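PDB 2VPZ: thiosulfate reductase from Thermus thermophilus, which binds molybdopterin guanine dinucleotide, molybdenum and a [4Fe-4S] cluster and probably acts as an oxidoreductase. Local coordinates for residues 204-209 and 233-238; 252-257 and 687-692. All coordinates share one frame; numbering follows the deposited sequence.

Contact 1: residues 204-209 and 233-238; sequences VLIGHH and VVVDPR. With MGD (2-amino-5,6-dimercapto-7-methyl-3,7,8a,9-tetrahydro-8-oxa-1,3,9,10-tetraaza-anthracen-4-one guanosine dinucleotide), chain I.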
ATOM      1  N   VAL A 204      11.191 -28.392   0.889  1.00 37.89           N
ATOM      2  CA  VAL A 204      10.315 -28.794   1.996  1.00 37.01           C
ATOM      3  C   VAL A 204      11.077 -28.914   3.330  1.00 36.87           C
ATOM      4  O   VAL A 204      11.969 -29.765   3.483  1.00 37.62           O
ATOM      5  CB  VAL A 204       9.529 -30.141   1.685  1.00 36.93           C
ATOM      6  CG1 VAL A 204       8.553 -30.460   2.843  1.00 34.91           C
ATOM      7  CG2 VAL A 204       8.745 -30.018   0.353  1.00 35.34           C
ATOM      8  N   LEU A 205      10.719 -28.034   4.268  1.00 36.97           N
ATOM      9  CA  LEU A 205      11.301 -27.942   5.609  1.00 36.53           C
ATOM     10  C   LEU A 205      10.444 -28.636   6.664  1.00 36.35           C
ATOM     11  O   LEU A 205       9.273 -28.278   6.876  1.00 37.72           O
ATOM     12  CB  LEU A 205      11.514 -26.459   6.037  1.00 36.04           C
ATOM     13  CG  LEU A 205      12.351 -25.584   5.078  1.00 35.04           C
ATOM     14  CD1 LEU A 205      12.435 -24.139   5.596  1.00 33.98           C
ATOM     15  CD2 LEU A 205      13.758 -26.199   4.898  1.00 32.80           C
ATOM     16  N   ILE A 206      11.007 -29.653   7.302  1.00 36.55           N
ATOM     17  CA  ILE A 206      10.340 -30.350   8.374  1.00 35.46           C
ATOM     18  C   ILE A 206      10.968 -29.959   9.762  1.00 37.46           C
ATOM     19  O   ILE A 206      12.014 -30.487  10.143  1.00 37.62           O
ATOM     20  CB  ILE A 206      10.338 -31.940   8.120  1.00 33.35           C
ATOM     21  CG1 ILE A 206       9.528 -32.262   6.855  1.00 31.30           C
ATOM     22  CG2 ILE A 206       9.780 -32.688   9.363  1.00 29.08           C
ATOM     23  CD1 ILE A 206       9.141 -33.740   6.662  1.00 31.49           C
ATOM     24  N   GLY A 207      10.365 -28.986  10.454  1.00 38.90           N
ATOM     25  CA  GLY A 207      10.801 -28.533  11.756  1.00 42.09           C
ATOM     26  C   GLY A 207      12.065 -27.713  11.829  1.00 43.06           C
ATOM     27  O   GLY A 207      12.581 -27.215  12.838  1.00 47.99           O
ATOM     28  N   HIS A 208      12.619 -27.591  10.646  1.00 42.07           N
ATOM     29  CA  HIS A 208      13.866 -26.876  10.310  1.00 40.40           C
ATOM     30  C   HIS A 208      13.452 -25.363  10.450  1.00 39.95           C
ATOM     31  O   HIS A 208      12.849 -24.817   9.535  1.00 43.31           O
ATOM     32  CB  HIS A 208      14.154 -27.289   8.807  1.00 38.72           C
ATOM     33  CG  HIS A 208      15.589 -27.235   8.349  1.00 35.85           C
ATOM     34  ND1 HIS A 208      16.515 -26.311   8.767  1.00 35.67           N
ATOM     35  CD2 HIS A 208      16.210 -27.937   7.387  1.00 34.85           C
ATOM     36  CE1 HIS A 208      17.636 -26.451   8.089  1.00 34.26           C
ATOM     37  NE2 HIS A 208      17.473 -27.437   7.238  1.00 34.14           N
ATOM     38  N   HIS A 209      13.738 -24.669  11.545  1.00 38.44           N
ATOM     39  CA  HIS A 209      13.389 -23.249  11.629  1.00 35.80           C
ATOM     40  C   HIS A 209      14.546 -22.305  11.175  1.00 36.30           C
ATOM     41  O   HIS A 209      15.496 -22.082  11.935  1.00 39.91           O
ATOM     42  CB  HIS A 209      12.870 -22.866  13.073  1.00 33.16           C
ATOM     43  CG  HIS A 209      13.798 -23.144  14.212  1.00 29.08           C
ATOM     44  ND1 HIS A 209      13.592 -22.640  15.476  1.00 25.48           N
ATOM     45  CD2 HIS A 209      14.925 -23.844  14.283  1.00 26.24           C
ATOM     46  CE1 HIS A 209      14.570 -23.012  16.272  1.00 24.42           C
ATOM     47  NE2 HIS A 209      15.400 -23.748  15.561  1.00 24.65           N
ATOM     48  N   VAL A 233       7.845 -24.988   1.360  1.00 42.77           N
ATOM     49  CA  VAL A 233       6.762 -25.578   2.168  1.00 40.73           C
ATOM     50  C   VAL A 233       7.265 -25.877   3.617  1.00 39.69           C
ATOM     51  O   VAL A 233       8.282 -26.526   3.787  1.00 41.36           O
ATOM     52  CB  VAL A 233       6.207 -26.916   1.520  1.00 39.65           C
ATOM     53  CG1 VAL A 233       5.110 -27.522   2.413  1.00 37.89           C
ATOM     54  CG2 VAL A 233       5.639 -26.641   0.098  1.00 38.43           C
ATOM     55  N   VAL A 234       6.592 -25.373   4.647  1.00 37.98           N
ATOM     56  CA  VAL A 234       7.022 -25.641   6.025  1.00 36.15           C
ATOM     57  C   VAL A 234       6.008 -26.522   6.781  1.00 35.23           C
ATOM     58  O   VAL A 234       4.810 -26.258   6.771  1.00 35.84           O
ATOM     59  CB  VAL A 234       7.288 -24.317   6.864  1.00 35.65           C
ATOM     60  CG1 VAL A 234       7.503 -24.646   8.363  1.00 34.22           C
ATOM     61  CG2 VAL A 234       8.521 -23.582   6.321  1.00 34.03           C
ATOM     62  N   VAL A 235       6.531 -27.588   7.396  1.00 33.79           N
ATOM     63  CA  VAL A 235       5.769 -28.558   8.187  1.00 32.99           C
ATOM     64  C   VAL A 235       6.250 -28.324   9.637  1.00 33.63           C
ATOM     65  O   VAL A 235       7.433 -28.514   9.947  1.00 32.51           O
ATOM     66  CB  VAL A 235       6.098 -30.013   7.721  1.00 33.07           C
ATOM     67  CG1 VAL A 235       5.252 -31.026   8.493  1.00 28.86           C
ATOM     68  CG2 VAL A 235       5.880 -30.144   6.188  1.00 29.04           C
ATOM     69  N   ASP A 236       5.347 -27.913  10.534  1.00 34.04           N
ATOM     70  CA  ASP A 236       5.706 -27.557  11.919  1.00 34.16           C
ATOM     71  C   ASP A 236       4.389 -27.282  12.698  1.00 33.93           C
ATOM     72  O   ASP A 236       3.460 -26.700  12.144  1.00 32.89           O
ATOM     73  CB  ASP A 236       6.548 -26.227  11.827  1.00 34.02           C
ATOM     74  CG  ASP A 236       7.404 -25.924  13.094  1.00 35.83           C
ATOM     75  OD1 ASP A 236       6.927 -26.107  14.236  1.00 35.89           O
ATOM     76  OD2 ASP A 236       8.567 -25.430  12.922  1.00 35.32           O
ATOM     77  N   PRO A 237       4.285 -27.729  13.979  1.00 33.63           N
ATOM     78  CA  PRO A 237       3.038 -27.416  14.704  1.00 33.64           C
ATOM     79  C   PRO A 237       2.988 -25.906  15.086  1.00 32.64           C
ATOM     80  O   PRO A 237       1.985 -25.424  15.616  1.00 32.50           O
ATOM     81  CB  PRO A 237       3.072 -28.333  15.934  1.00 32.72           C
ATOM     82  CG  PRO A 237       4.543 -28.652  16.133  1.00 33.36           C
ATOM     83  CD  PRO A 237       5.098 -28.708  14.716  1.00 33.81           C
ATOM     84  N   ARG A 238       4.081 -25.186  14.792  1.00 32.25           N
ATOM     85  CA  ARG A 238       4.223 -23.745  15.134  1.00 32.11           C
ATOM     86  C   ARG A 238       4.474 -22.863  13.866  1.00 31.98           C
ATOM     87  O   ARG A 238       5.285 -23.232  13.013  1.00 31.83           O
ATOM     88  CB  ARG A 238       5.395 -23.551  16.133  1.00 33.10           C
ATOM     89  CG  ARG A 238       5.366 -22.258  17.009  1.00 33.56           C
ATOM     90  CD  ARG A 238       6.717 -22.017  17.725  1.00 34.04           C
ATOM     91  NE  ARG A 238       7.860 -22.347  16.876  1.00 34.01           N
ATOM     92  CZ  ARG A 238       8.716 -21.463  16.348  1.00 34.28           C
ATOM     93  NH1 ARG A 238       8.561 -20.168  16.588  1.00 34.45           N
ATOM     94  NH2 ARG A 238       9.724 -21.867  15.568  1.00 32.21           N
TER
HETATM   95  PB  MGD I1766      14.398 -28.190  14.722  1.00 29.45           P
HETATM   96  O1B MGD I1766      14.282 -28.921  16.001  1.00 30.92           O
HETATM   97  O2B MGD I1766      14.278 -28.887  13.463  1.00 30.31           O
HETATM   98  O3B MGD I1766      15.810 -27.499  15.018  1.00 28.55           O
HETATM   99  O3A MGD I1766      17.724 -25.824  15.126  1.00 23.67           O
HETATM  100  PA  MGD I1766      16.945 -26.787  14.149  1.00 26.89           P
HETATM  101  O1A MGD I1766      17.991 -27.683  13.675  1.00 27.59           O
HETATM  102  O2A MGD I1766      16.364 -25.990  13.080  1.00 24.89           O
HETATM  103  O5' MGD I1766      13.360 -27.030  14.675  1.00 31.16           O
HETATM  104  C5' MGD I1766      12.773 -26.285  15.744  1.00 31.22           C
HETATM  105  C4' MGD I1766      11.340 -26.212  15.243  1.00 31.10           C
HETATM  106  O4' MGD I1766      10.921 -27.562  15.356  1.00 32.35           O
HETATM  107  C3' MGD I1766      10.310 -25.402  16.075  1.00 33.43           C
HETATM  108  O3' MGD I1766       9.534 -24.516  15.228  1.00 31.24           O
HETATM  109  C2' MGD I1766       9.355 -26.460  16.684  1.00 34.38           C
HETATM  110  O2' MGD I1766       8.011 -26.047  16.470  1.00 33.50           O
HETATM  111  C1' MGD I1766       9.534 -27.620  15.737  1.00 35.91           C
HETATM  112  N9  MGD I1766       8.920 -28.934  16.072  1.00 38.88           N
HETATM  113  C8  MGD I1766       8.725 -29.451  17.327  1.00 40.67           C
HETATM  114  N7  MGD I1766       8.129 -30.675  17.279  1.00 40.55           N
HETATM  115  C5  MGD I1766       7.913 -30.944  15.965  1.00 40.14           C
HETATM  116  C6  MGD I1766       7.246 -32.027  15.213  1.00 40.02           C
HETATM  117  O6  MGD I1766       6.839 -32.998  15.860  1.00 39.30           O
HETATM  118  N1  MGD I1766       7.194 -31.960  13.884  1.00 39.40           N
HETATM  119  C2  MGD I1766       7.665 -30.884  13.196  1.00 40.16           C
HETATM  120  N2  MGD I1766       7.583 -30.856  11.819  1.00 40.23           N
HETATM  121  N3  MGD I1766       8.287 -29.835  13.819  1.00 40.37           N
HETATM  122  C4  MGD I1766       8.440 -29.806  15.171  1.00 39.27           C
HETATM  123  C10 MGD I1766      18.719 -26.118  16.083  1.00 28.60           C
HETATM  124  C11 MGD I1766      20.008 -25.810  15.394  1.00 31.56           C
HETATM  125  O11 MGD I1766      20.086 -24.389  15.211  1.00 32.06           O
HETATM  126  C12 MGD I1766      21.244 -26.492  16.037  1.00 34.59           C
HETATM  127  S12 MGD I1766      21.276 -28.143  16.360  1.00 31.68           S
HETATM  128  C13 MGD I1766      22.392 -25.802  16.376  1.00 34.58           C
HETATM  129  S13 MGD I1766      23.759 -26.630  16.966  1.00 33.05           S
HETATM  130  C14 MGD I1766      22.476 -24.308  16.201  1.00 33.20           C
HETATM  131  N15 MGD I1766      22.350 -23.530  17.378  1.00 33.64           N
HETATM  132  C16 MGD I1766      21.927 -22.226  17.330  1.00 36.05           C
HETATM  133  C17 MGD I1766      21.806 -21.310  18.519  1.00 36.78           C
HETATM  134  O17 MGD I1766      22.166 -21.722  19.657  1.00 39.32           O
HETATM  135  N18 MGD I1766      21.392 -20.010  18.339  1.00 35.77           N
HETATM  136  C19 MGD I1766      21.007 -19.622  17.095  1.00 36.26           C
HETATM  137  N19 MGD I1766      20.536 -18.396  16.982  1.00 35.61           N
HETATM  138  N20 MGD I1766      21.031 -20.381  15.949  1.00 36.72           N
HETATM  139  C21 MGD I1766      21.524 -21.654  16.040  1.00 36.23           C
HETATM  140  N22 MGD I1766      21.570 -22.473  15.001  1.00 36.45           N
HETATM  141  C23 MGD I1766      21.496 -23.891  15.122  1.00 33.32           C
HETATM  142  O   HOH W   1       9.982 -24.424  10.990  1.00 36.51           O

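Contact 2: residues 252-257 and 687-692; sequences IKPGTD and RIRKDC. With MGD (2-amino-5,6-dimercapto-7-methyl-3,7,8a,9-tetrahydro-8-oxa-1,3,9,10-tetraaza-anthracen-4-one guanosine dinucleotide), chain I.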
ATOM      1  N   ILE A 252       1.092 -29.571  11.284  1.00 36.74           N
ATOM      2  CA  ILE A 252       1.102 -30.976  11.696  1.00 35.05           C
ATOM      3  C   ILE A 252       0.932 -31.295  13.187  1.00 36.60           C
ATOM      4  O   ILE A 252       1.434 -30.597  14.080  1.00 36.00           O
ATOM      5  CB  ILE A 252       2.427 -31.693  11.166  1.00 33.37           C
ATOM      6  CG1 ILE A 252       2.137 -33.125  10.740  1.00 32.11           C
ATOM      7  CG2 ILE A 252       3.537 -31.632  12.247  1.00 31.75           C
ATOM      8  CD1 ILE A 252       3.358 -34.068  10.767  1.00 30.14           C
ATOM      9  N   LYS A 253       0.183 -32.353  13.480  1.00 38.38           N
ATOM     10  CA  LYS A 253       0.004 -32.759  14.869  1.00 40.00           C
ATOM     11  C   LYS A 253       1.413 -33.253  15.314  1.00 40.08           C
ATOM     12  O   LYS A 253       2.036 -34.044  14.599  1.00 41.30           O
ATOM     13  CB  LYS A 253      -1.066 -33.866  14.970  1.00 41.18           C
ATOM     14  CG  LYS A 253      -0.814 -34.856  16.074  1.00 43.64           C
ATOM     15  CD  LYS A 253      -2.037 -35.712  16.364  1.00 45.72           C
ATOM     16  CE  LYS A 253      -2.159 -36.014  17.854  1.00 47.21           C
ATOM     17  NZ  LYS A 253      -3.175 -37.074  18.144  1.00 48.35           N
ATOM     18  N   PRO A 254       1.934 -32.774  16.489  1.00 39.42           N
ATOM     19  CA  PRO A 254       3.271 -33.238  16.935  1.00 39.64           C
ATOM     20  C   PRO A 254       3.582 -34.754  17.056  1.00 40.09           C
ATOM     21  O   PRO A 254       2.739 -35.477  17.572  1.00 40.37           O
ATOM     22  CB  PRO A 254       3.500 -32.535  18.265  1.00 38.27           C
ATOM     23  CG  PRO A 254       2.625 -31.328  18.243  1.00 37.99           C
ATOM     24  CD  PRO A 254       1.418 -31.713  17.361  1.00 38.48           C
ATOM     25  N   GLY A 255       4.796 -35.138  16.625  1.00 40.35           N
ATOM     26  CA  GLY A 255       5.322 -36.501  16.667  1.00 41.51           C
ATOM     27  C   GLY A 255       4.723 -37.438  15.661  1.00 42.66           C
ATOM     28  O   GLY A 255       4.707 -38.683  15.794  1.00 42.77           O
ATOM     29  N   THR A 256       4.270 -36.837  14.579  1.00 43.55           N
ATOM     30  CA  THR A 256       3.527 -37.514  13.544  1.00 43.91           C
ATOM     31  C   THR A 256       4.082 -37.417  12.087  1.00 44.36           C
ATOM     32  O   THR A 256       3.442 -37.873  11.129  1.00 43.72           O
ATOM     33  CB  THR A 256       2.043 -36.952  13.659  1.00 43.73           C
ATOM     34  OG1 THR A 256       1.149 -37.990  14.002  1.00 44.31           O
ATOM     35  CG2 THR A 256       1.586 -36.216  12.408  1.00 43.39           C
ATOM     36  N   ASP A 257       5.300 -36.895  11.949  1.00 44.91           N
ATOM     37  CA  ASP A 257       5.980 -36.694  10.665  1.00 46.39           C
ATOM     38  C   ASP A 257       6.322 -37.920   9.837  1.00 46.30           C
ATOM     39  O   ASP A 257       6.392 -37.859   8.600  1.00 46.45           O
ATOM     40  CB  ASP A 257       7.253 -35.864  10.866  1.00 48.24           C
ATOM     41  CG  ASP A 257       7.006 -34.541  11.576  1.00 50.76           C
ATOM     42  OD1 ASP A 257       7.000 -33.490  10.893  1.00 52.43           O
ATOM     43  OD2 ASP A 257       6.791 -34.564  12.795  1.00 51.31           O
ATOM     44  N   ARG A 687      -0.059 -18.598  16.469  1.00 47.98           N
ATOM     45  CA  ARG A 687       0.919 -19.073  15.496  1.00 44.10           C
ATOM     46  C   ARG A 687       1.268 -20.464  16.029  1.00 42.10           C
ATOM     47  O   ARG A 687       2.339 -20.986  15.741  1.00 41.75           O
ATOM     48  CB  ARG A 687       2.218 -18.258  15.483  1.00 43.76           C
ATOM     49  CG  ARG A 687       2.144 -16.793  15.079  1.00 40.67           C
ATOM     50  CD  ARG A 687       3.394 -16.392  14.251  1.00 39.30           C
ATOM     51  NE  ARG A 687       4.272 -15.403  14.856  1.00 36.23           N
ATOM     52  CZ  ARG A 687       5.599 -15.393  14.749  1.00 35.43           C
ATOM     53  NH1 ARG A 687       6.215 -16.340  14.056  1.00 33.43           N
ATOM     54  NH2 ARG A 687       6.326 -14.423  15.323  1.00 33.39           N
ATOM     55  N   ILE A 688       0.390 -21.043  16.841  1.00 40.29           N
ATOM     56  CA  ILE A 688       0.638 -22.370  17.413  1.00 37.94           C
ATOM     57  C   ILE A 688      -0.652 -23.178  17.648  1.00 38.25           C
ATOM     58  O   ILE A 688      -1.717 -22.597  17.901  1.00 38.19           O
ATOM     59  CB  ILE A 688       1.469 -22.250  18.789  1.00 35.20           C
ATOM     60  CG1 ILE A 688       2.049 -23.597  19.218  1.00 32.82           C
ATOM     61  CG2 ILE A 688       0.574 -21.617  19.890  1.00 33.14           C
ATOM     62  CD1 ILE A 688       3.507 -23.551  19.812  1.00 31.16           C
ATOM     63  N   ARG A 689      -0.568 -24.501  17.515  1.00 38.52           N
ATOM     64  CA  ARG A 689      -1.708 -25.407  17.762  1.00 39.35           C
ATOM     65  C   ARG A 689      -2.081 -25.310  19.286  1.00 39.91           C
ATOM     66  O   ARG A 689      -1.294 -24.771  20.081  1.00 38.18           O
ATOM     67  CB  ARG A 689      -1.357 -26.858  17.371  1.00 39.45           C
ATOM     68  CG  ARG A 689      -0.911 -27.044  15.898  1.00 40.55           C
ATOM     69  CD  ARG A 689      -0.515 -28.500  15.560  1.00 40.39           C
ATOM     70  NE  ARG A 689      -1.301 -29.494  16.299  1.00 39.62           N
ATOM     71  CZ  ARG A 689      -2.282 -30.246  15.816  1.00 39.47           C
ATOM     72  NH1 ARG A 689      -2.644 -30.150  14.546  1.00 38.56           N
ATOM     73  NH2 ARG A 689      -2.913 -31.108  16.606  1.00 38.94           N
ATOM     74  N   LYS A 690      -3.255 -25.820  19.688  1.00 40.40           N
ATOM     75  CA  LYS A 690      -3.775 -25.773  21.069  1.00 40.39           C
ATOM     76  C   LYS A 690      -3.213 -26.855  22.030  1.00 40.92           C
ATOM     77  O   LYS A 690      -3.380 -26.785  23.260  1.00 43.08           O
ATOM     78  CB  LYS A 690      -5.324 -25.822  21.073  1.00 40.90           C
ATOM     79  CG  LYS A 690      -6.008 -24.667  20.320  1.00 39.59           C
ATOM     80  CD  LYS A 690      -7.540 -24.686  20.415  1.00 40.52           C
ATOM     81  CE  LYS A 690      -8.180 -23.581  19.553  1.00 41.21           C
ATOM     82  NZ  LYS A 690      -9.584 -23.218  19.953  1.00 41.66           N
ATOM     83  N   ASP A 691      -2.545 -27.829  21.391  1.00 41.77           N
ATOM     84  CA  ASP A 691      -1.815 -29.039  21.887  1.00 41.41           C
ATOM     85  C   ASP A 691      -0.487 -28.692  22.547  1.00 41.36           C
ATOM     86  O   ASP A 691       0.159 -29.538  23.183  1.00 39.99           O
ATOM     87  CB  ASP A 691      -1.152 -29.876  20.794  1.00 44.41           C
ATOM     88  CG  ASP A 691      -2.075 -30.525  19.829  1.00 45.51           C
ATOM     89  OD1 ASP A 691      -2.974 -31.235  20.273  1.00 48.74           O
ATOM     90  OD2 ASP A 691      -1.815 -30.379  18.620  1.00 48.12           O
ATOM     91  N   CYS A 692       0.008 -27.524  22.180  1.00 41.96           N
ATOM     92  CA  CYS A 692       1.346 -27.133  22.504  1.00 42.35           C
ATOM     93  C   CYS A 692       1.579 -25.831  23.136  1.00 40.14           C
ATOM     94  O   CYS A 692       0.712 -24.960  23.176  1.00 41.65           O
ATOM     95  CB  CYS A 692       2.197 -27.181  21.213  1.00 45.19           C
ATOM     96  SG  CYS A 692       2.256 -28.704  20.276  1.00 50.07           S
TER
HETATM   97  PB  MGD I1766      14.398 -28.190  14.722  1.00 29.45           P
HETATM   98  O1B MGD I1766      14.282 -28.921  16.001  1.00 30.92           O
HETATM   99  O2B MGD I1766      14.278 -28.887  13.463  1.00 30.31           O
HETATM  100  O3B MGD I1766      15.810 -27.499  15.018  1.00 28.55           O
HETATM  101  O3A MGD I1766      17.724 -25.824  15.126  1.00 23.67           O
HETATM  102  PA  MGD I1766      16.945 -26.787  14.149  1.00 26.89           P
HETATM  103  O1A MGD I1766      17.991 -27.683  13.675  1.00 27.59           O
HETATM  104  O2A MGD I1766      16.364 -25.990  13.080  1.00 24.89           O
HETATM  105  O5' MGD I1766      13.360 -27.030  14.675  1.00 31.16           O
HETATM  106  C5' MGD I1766      12.773 -26.285  15.744  1.00 31.22           C
HETATM  107  C4' MGD I1766      11.340 -26.212  15.243  1.00 31.10           C
HETATM  108  O4' MGD I1766      10.921 -27.562  15.356  1.00 32.35           O
HETATM  109  C3' MGD I1766      10.310 -25.402  16.075  1.00 33.43           C
HETATM  110  O3' MGD I1766       9.534 -24.516  15.228  1.00 31.24           O
HETATM  111  C2' MGD I1766       9.355 -26.460  16.684  1.00 34.38           C
HETATM  112  O2' MGD I1766       8.011 -26.047  16.470  1.00 33.50           O
HETATM  113  C1' MGD I1766       9.534 -27.620  15.737  1.00 35.91           C
HETATM  114  N9  MGD I1766       8.920 -28.934  16.072  1.00 38.88           N
HETATM  115  C8  MGD I1766       8.725 -29.451  17.327  1.00 40.67           C
HETATM  116  N7  MGD I1766       8.129 -30.675  17.279  1.00 40.55           N
HETATM  117  C5  MGD I1766       7.913 -30.944  15.965  1.00 40.14           C
HETATM  118  C6  MGD I1766       7.246 -32.027  15.213  1.00 40.02           C
HETATM  119  O6  MGD I1766       6.839 -32.998  15.860  1.00 39.30           O
HETATM  120  N1  MGD I1766       7.194 -31.960  13.884  1.00 39.40           N
HETATM  121  C2  MGD I1766       7.665 -30.884  13.196  1.00 40.16           C
HETATM  122  N2  MGD I1766       7.583 -30.856  11.819  1.00 40.23           N
HETATM  123  N3  MGD I1766       8.287 -29.835  13.819  1.00 40.37           N
HETATM  124  C4  MGD I1766       8.440 -29.806  15.171  1.00 39.27           C
HETATM  125  C10 MGD I1766      18.719 -26.118  16.083  1.00 28.60           C
HETATM  126  C11 MGD I1766      20.008 -25.810  15.394  1.00 31.56           C
HETATM  127  O11 MGD I1766      20.086 -24.389  15.211  1.00 32.06           O
HETATM  128  C12 MGD I1766      21.244 -26.492  16.037  1.00 34.59           C
HETATM  129  S12 MGD I1766      21.276 -28.143  16.360  1.00 31.68           S
HETATM  130  C13 MGD I1766      22.392 -25.802  16.376  1.00 34.58           C
HETATM  131  S13 MGD I1766      23.759 -26.630  16.966  1.00 33.05           S
HETATM  132  C14 MGD I1766      22.476 -24.308  16.201  1.00 33.20           C
HETATM  133  N15 MGD I1766      22.350 -23.530  17.378  1.00 33.64           N
HETATM  134  C16 MGD I1766      21.927 -22.226  17.330  1.00 36.05           C
HETATM  135  C17 MGD I1766      21.806 -21.310  18.519  1.00 36.78           C
HETATM  136  O17 MGD I1766      22.166 -21.722  19.657  1.00 39.32           O
HETATM  137  N18 MGD I1766      21.392 -20.010  18.339  1.00 35.77           N
HETATM  138  C19 MGD I1766      21.007 -19.622  17.095  1.00 36.26           C
HETATM  139  N19 MGD I1766      20.536 -18.396  16.982  1.00 35.61           N
HETATM  140  N20 MGD I1766      21.031 -20.381  15.949  1.00 36.72           N
HETATM  141  C21 MGD I1766      21.524 -21.654  16.040  1.00 36.23           C
HETATM  142  N22 MGD I1766      21.570 -22.473  15.001  1.00 36.45           N
HETATM  143  C23 MGD I1766      21.496 -23.891  15.122  1.00 33.32           C

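Contact 1: residues 204-209 and 233-238
The carbonyl oxygen V235 O is gripped twice. G207 N donates to V235 O at 3.0 Å, and the guanine amino group of the bound MGD donates a second bond to it. The strand end thus holds both the neighbouring backbone and the base. Further back, L205 N bonds to V233 O at 2.9 Å and V235 N bonds to L205 O, the ladder of parallel strands whose axes lie 4.8 Å apart. V204 and I206 lie side by side with V233 and V235 on one face of the sheet. On the other face L205 CD1 meets V234 CG2 at 4.0 Å. These are the two strands of a beta-alpha-beta unit, joined through helix 216-227, and as in other parallel dinucleotide-binding folds the ligand sits at their C-terminal ends. D236 takes both ribose hydroxyls there: its OD2 accepts from MGD O3' at 2.7 Å, while OD1 accepts from O2' in a very short bond. OD1 also receives R238 N from above the carboxylate plane, closing an Asx turn. R238 is bent at chi3 (39°), which brings its guanidinium edge to the sugar, where NH2 donates to MGD O3' at 2.7 Å and NE adds a weak bond. Its NH1 makes a salt bridge with E212. H209 stands nearly perpendicular to that guanidinium, the planes 88° apart. MGD C5' lies 3.5 Å above the centre of the H209 ring, and H209 NE2 donates to MGD O3A at 3.1 Å from the ring edge.

Contact 2: residues 252-257 and 687-692
The guanidinium of R689 lies flat against the backbone of K253, whose CA sits over the centre of one face, 3.5 Å from R689 CZ. K253 CB extends the overlap, 3.7 Å from R689 NH2. Lower on the arginine chain, R689 CD meets the carbonyl oxygen I252 O at 3.2 Å, a close contact but not a hydrogen bond; none joins the two segments. With the chain bent at chi3 (34°), the guanidinium presents one face to K253 CA. P254 approaches R689 from the opposite direction, its CD 3.7 Å from R689 NE. The outer end of the proline ring presses on sulfur, with P254 CG 3.3 Å from C692 SG, which is tight for apolar groups. D691 lies at the guanidinium edge and pairs with R689, although the placement of its OD2 is doubtful. R689 NH1 has its own partners in E306, by a salt bridge, and P251 O, while K253 NZ leads away to E613. The loop 252-257 contains a type II beta turn from K253 to T256, with G255 in the positive-phi position (73°) usual for the third residue. The contact joins this loop, which runs from strand 248-250 into helix 257-270 in the molybdopterin oxidoreductase region, to the loop before strand 692-696 in the dinucleotide-binding region; that strand is the outermost, within this chain, of a mixed sheet. The turn also reads the guanine of MGD: G255 N donates to MGD O6 at 3.1 Å in a nearly straight bond (167°). D257 completes the pattern, its OD2 accepting from MGD N1 at 2.9 Å and its OD1 from N2.

Contact 1 is wholly buried and contact 2 partly so, their centres about 11 Å apart and both touching one MGD. They share N2 of its base: 204-209 with 233-238 bind the ribose hydroxyls, one phosphate oxygen and the base amino group, while 252-257 holds the Watson-Crick edge of the guanine, adding N1 and O6. The first is a regular parallel ladder with polar groups at its end; the second joins irregular loops by guanidinium-on-backbone and proline-sulfur packing. They also meet directly. I206 CG2 packs 3.3 Å from D257 OD1, and P237 touches both segments of contact 2, its O 3.3 Å from R689 CG and its CB 3.4 Å from I252 O.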